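Local coordinates for protein DNA-directed RNA polymerase subunit E'' (Methanocaldococcus jannaschii, PDB 3LPE) that stimulates transcription elongation as the small zinc-binding partner of Spt5 in the Spt4/5 heterodimer, at residues E14-P17 and I18-S21; R2-L5 and K6-Y9. One frame throughout, in Å; residues are numbered along the deposited sequence.

Interaction 1. Residues E14-P17 and I18-S21; sequences EICP and ICHS. With ZN (zinc ion), chain I.
Cys16 is the pivot of a tight turn that folds back on it through Ser21. Its backbone takes a bond at each end. Cys16 N gives its hydrogen to Ser21 O at 2.9 Å. Cys16 O in turn receives His20 N, also at 2.9 Å. With SG anti to the backbone N (chi1 179°), the thiolate swings across the inside of the turn, where Cys19 N lies 3.5 Å from Cys16 SG and donates to it, and Ile18 N adds a weak bond. These N-H groups probably offset some of the negative charge on the sulfur. The same SG binds zinc at 2.3 Å. Cys19 SG approaches the metal from the other arm of the turn, at 2.4 Å, placed there by a chi1 of 76° that sets it between its own N and carbonyl carbon.

The periphery is far looser. Ile15 merely rests its CG2 branch against His20 O at 3.7 Å, and both side chains are exposed. Pro17, also exposed, follows Cys16 at the outside of the bend, its CB 3.3 Å from Ile18 N, whereas the Ile18 side chain turns to Tyr9 and Ile49. His20 takes a left-handed backbone conformation (phi 70°), and from there the chain comes back to offer Ser21 O to Cys16 N. A Cys-X-X-Cys loop with amide-to-sulfur bonds around a metal is the zinc knuckle, here one half of the Spt4 zinc finger.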
loop_
_atom_site.group_PDB
_atom_site.type_symbol
_atom_site.label_atom_id
_atom_site.label_comp_id
_atom_site.label_asym_id
_atom_site.label_seq_id
_atom_site.Cartn_x
_atom_site.Cartn_y
_atom_site.Cartn_z
ATOM N N GLU B 14 -3.848 -7.635 19.720
ATOM C CA GLU B 14 -2.629 -7.337 20.463
ATOM C C GLU B 14 -1.475 -8.285 20.109
ATOM O O GLU B 14 -0.342 -8.071 20.527
ATOM C CB GLU B 14 -2.899 -7.400 21.963
ATOM C CG GLU B 14 -4.147 -6.660 22.397
ATOM C CD GLU B 14 -4.457 -6.881 23.858
ATOM O OE1 GLU B 14 -5.364 -7.692 24.162
ATOM O OE2 GLU B 14 -3.775 -6.256 24.698
ATOM N N ILE B 15 -1.770 -9.325 19.336
ATOM C CA ILE B 15 -0.766 -10.335 18.998
ATOM C C ILE B 15 -0.873 -10.623 17.507
ATOM O O ILE B 15 -1.965 -10.773 16.992
ATOM C CB ILE B 15 -1.010 -11.643 19.776
ATOM C CG1 ILE B 15 -0.757 -11.454 21.269
ATOM C CG2 ILE B 15 -0.130 -12.786 19.222
ATOM C CD1 ILE B 15 -1.058 -12.727 22.089
ATOM N N CYS B 16 0.261 -10.672 16.814
ATOM C CA CYS B 16 0.282 -10.823 15.374
ATOM C C CYS B 16 -0.152 -12.223 14.977
ATOM O O CYS B 16 0.385 -13.207 15.488
ATOM C CB CYS B 16 1.681 -10.556 14.841
ATOM S SG CYS B 16 1.846 -10.737 13.058
ATOM N N PRO B 17 -1.121 -12.313 14.063
ATOM C CA PRO B 17 -1.653 -13.607 13.598
ATOM C C PRO B 17 -0.631 -14.367 12.746
ATOM O O PRO B 17 -0.747 -15.581 12.543
ATOM C CB PRO B 17 -2.873 -13.223 12.744
ATOM C CG PRO B 17 -3.091 -11.755 12.974
ATOM C CD PRO B 17 -1.794 -11.167 13.430
ATOM N N ILE B 18 0.367 -13.660 12.248
ATOM C CA ILE B 18 1.406 -14.308 11.454
ATOM C C ILE B 18 2.513 -14.880 12.321
ATOM O O ILE B 18 2.800 -16.076 12.257
ATOM C CB ILE B 18 2.025 -13.349 10.415
ATOM C CG1 ILE B 18 0.956 -12.856 9.448
ATOM C CG2 ILE B 18 3.141 -14.068 9.630
ATOM C CD1 ILE B 18 1.475 -11.833 8.429
ATOM N N CYS B 19 3.128 -14.036 13.143
ATOM C CA CYS B 19 4.382 -14.399 13.817
ATOM C C CYS B 19 4.302 -14.391 15.351
ATOM O O CYS B 19 5.301 -14.636 16.045
ATOM C CB CYS B 19 5.528 -13.502 13.330
ATOM S SG CYS B 19 5.488 -11.815 14.046
ATOM N N HIS B 20 3.114 -14.133 15.886
ATOM C CA HIS B 20 2.863 -14.217 17.331
ATOM C C HIS B 20 3.537 -13.140 18.183
ATOM O O HIS B 20 3.499 -13.195 19.408
ATOM C CB HIS B 20 3.208 -15.618 17.858
ATOM C CG HIS B 20 2.783 -16.715 16.937
ATOM N ND1 HIS B 20 3.660 -17.352 16.087
ATOM C CD2 HIS B 20 1.565 -17.263 16.703
ATOM C CE1 HIS B 20 3.005 -18.255 15.377
ATOM N NE2 HIS B 20 1.735 -18.223 15.735
ATOM N N SER B 21 4.147 -12.148 17.551
ATOM C CA SER B 21 4.802 -11.114 18.345
ATOM C C SER B 21 3.765 -10.065 18.803
ATOM O O SER B 21 2.657 -10.016 18.293
ATOM C CB SER B 21 5.968 -10.498 17.566
ATOM O OG SER B 21 5.649 -9.212 17.086
HETATM ZN ZN ZN I . 4.134 -10.294 12.871
#

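Interaction 2. Residues R2-L5 and K6-Y9; sequences RACL and KCKY. With ZN (zinc ion), chain I.
Cys4 lays its CB alongside the root of the Tyr9 side chain, CB to CB at 4.4 Å, while its sulfur reaches over the turn that follows. This is a zinc knuckle, the Cys-X-X-Cys turn of the zinc-ribbon group, and it grows directly from the end of strand 2-4. The strand's last residue is thus a metal ligand. Cys4 N bonds to Tyr9 O at 2.8 Å, and the same oxygen lies 3.2 Å from Ala3 CA in a CA-H...O contact. Two neighbouring residues of the strand therefore converge on one carbonyl. The return bond, from Lys8 N to Cys4 O, is weak and bent.

Inside the turn, SG stands anti to the backbone N of Cys4 (chi1 -179°), a torsion that carries it towards the amides of Lys6 and Cys7. Both are at hydrogen-bonding range, but the sulfur's position is less certain because Cys4 SG sits unusually close to Ser21 OG, so the bonds deserve some caution. The metal itself is plainly coordinated, by Cys4 SG at 2.4 Å and by Cys7 SG at 2.3 Å, with Cys16 and Cys19 completing the site.

Outside the turn the long side chains diverge. Lys6 CB packs 3.9 Å from Cys4 SG, while the rest of its chain leads away; Lys8, by contrast, carries NZ to Leu55 O, and Arg2 gives its NE to Thr23 OG1. Against the buried side, the methyl of Ala3 settles beside the returning chain, its CB 3.9 Å from Lys8 O.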
loop_
_atom_site.group_PDB
_atom_site.type_symbol
_atom_site.label_atom_id
_atom_site.label_comp_id
_atom_site.label_asym_id
_atom_site.label_seq_id
_atom_site.Cartn_x
_atom_site.Cartn_y
_atom_site.Cartn_z
ATOM N N ARG B 2 -3.319 -1.640 15.171
ATOM C CA ARG B 2 -1.981 -1.863 15.682
ATOM C C ARG B 2 -1.156 -2.535 14.606
ATOM O O ARG B 2 -1.692 -2.997 13.608
ATOM C CB ARG B 2 -2.026 -2.731 16.938
ATOM C CG ARG B 2 -3.047 -2.267 18.001
ATOM C CD ARG B 2 -3.243 -3.324 19.097
ATOM N NE ARG B 2 -2.051 -3.482 19.920
ATOM C CZ ARG B 2 -1.826 -2.797 21.042
ATOM N NH1 ARG B 2 -2.709 -1.908 21.472
ATOM N NH2 ARG B 2 -0.721 -3.000 21.735
ATOM N N ALA B 3 0.156 -2.570 14.798
ATOM C CA ALA B 3 1.045 -3.191 13.831
ATOM C C ALA B 3 1.992 -4.113 14.571
ATOM O O ALA B 3 2.477 -3.773 15.648
ATOM C CB ALA B 3 1.841 -2.129 13.057
ATOM N N CYS B 4 2.250 -5.286 13.999
ATOM C CA CYS B 4 3.223 -6.203 14.579
ATOM C C CYS B 4 4.576 -5.539 14.736
ATOM O O CYS B 4 5.077 -4.951 13.804
ATOM C CB CYS B 4 3.381 -7.462 13.694
ATOM S SG CYS B 4 4.575 -8.592 14.429
ATOM N N LEU B 5 5.188 -5.656 15.920
ATOM C CA LEU B 5 6.505 -5.049 16.159
ATOM C C LEU B 5 7.609 -5.685 15.310
ATOM O O LEU B 5 8.639 -5.074 15.061
ATOM C CB LEU B 5 6.891 -5.141 17.644
ATOM C CG LEU B 5 6.092 -4.241 18.589
ATOM C CD1 LEU B 5 6.235 -4.704 20.037
ATOM C CD2 LEU B 5 6.518 -2.771 18.432
ATOM N N LYS B 6 7.381 -6.915 14.859
ATOM C CA LYS B 6 8.391 -7.650 14.096
ATOM C C LYS B 6 8.172 -7.575 12.583
ATOM O O LYS B 6 9.092 -7.278 11.835
ATOM C CB LYS B 6 8.420 -9.119 14.550
ATOM C CG LYS B 6 9.708 -9.845 14.239
ATOM C CD LYS B 6 9.667 -11.311 14.704
ATOM C CE LYS B 6 9.482 -11.433 16.214
ATOM N NZ LYS B 6 9.801 -12.806 16.714
ATOM N N CYS B 7 6.957 -7.868 12.131
ATOM C CA CYS B 7 6.699 -7.976 10.700
ATOM C C CYS B 7 5.764 -6.879 10.210
ATOM O O CYS B 7 5.483 -6.810 9.032
ATOM C CB CYS B 7 6.142 -9.354 10.311
ATOM S SG CYS B 7 4.363 -9.657 10.667
ATOM N N LYS B 8 5.287 -6.032 11.122
ATOM C CA LYS B 8 4.522 -4.825 10.721
ATOM C C LYS B 8 3.110 -5.082 10.195
ATOM O O LYS B 8 2.387 -4.148 9.791
ATOM C CB LYS B 8 5.336 -3.961 9.736
ATOM C CG LYS B 8 6.600 -3.402 10.349
ATOM C CD LYS B 8 7.384 -2.492 9.399
ATOM C CE LYS B 8 8.197 -3.285 8.400
ATOM N NZ LYS B 8 9.357 -2.493 7.897
ATOM N N TYR B 9 2.684 -6.343 10.228
ATOM C CA TYR B 9 1.317 -6.675 9.858
ATOM C C TYR B 9 0.311 -5.867 10.693
ATOM O O TYR B 9 0.446 -5.749 11.919
ATOM C CB TYR B 9 1.059 -8.158 10.081
ATOM C CG TYR B 9 -0.269 -8.670 9.582
ATOM C CD1 TYR B 9 -0.448 -9.013 8.244
ATOM C CD2 TYR B 9 -1.321 -8.883 10.459
ATOM C CE1 TYR B 9 -1.670 -9.528 7.793
ATOM C CE2 TYR B 9 -2.537 -9.393 10.023
ATOM C CZ TYR B 9 -2.705 -9.719 8.692
ATOM O OH TYR B 9 -3.915 -10.237 8.283
HETATM ZN ZN ZN I . 4.134 -10.294 12.871
#

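From the N terminus, strand 2-4 runs into interaction 2, whose turn reverses the chain towards strand 10-11, the antiparallel partner of strand 2-4. After that hairpin comes interaction 1, which closes a second turn and delivers the chain to the long strand 23-33, paired with strand 2-4 on its own account. The two contacts follow in series; neither nests within nor crosses the other. What joins them is the single zinc ion, held by two cysteines from each knuckle. Two local turns thereby fasten the loop before strand 23-33 to the C-terminal end of strand 2-4.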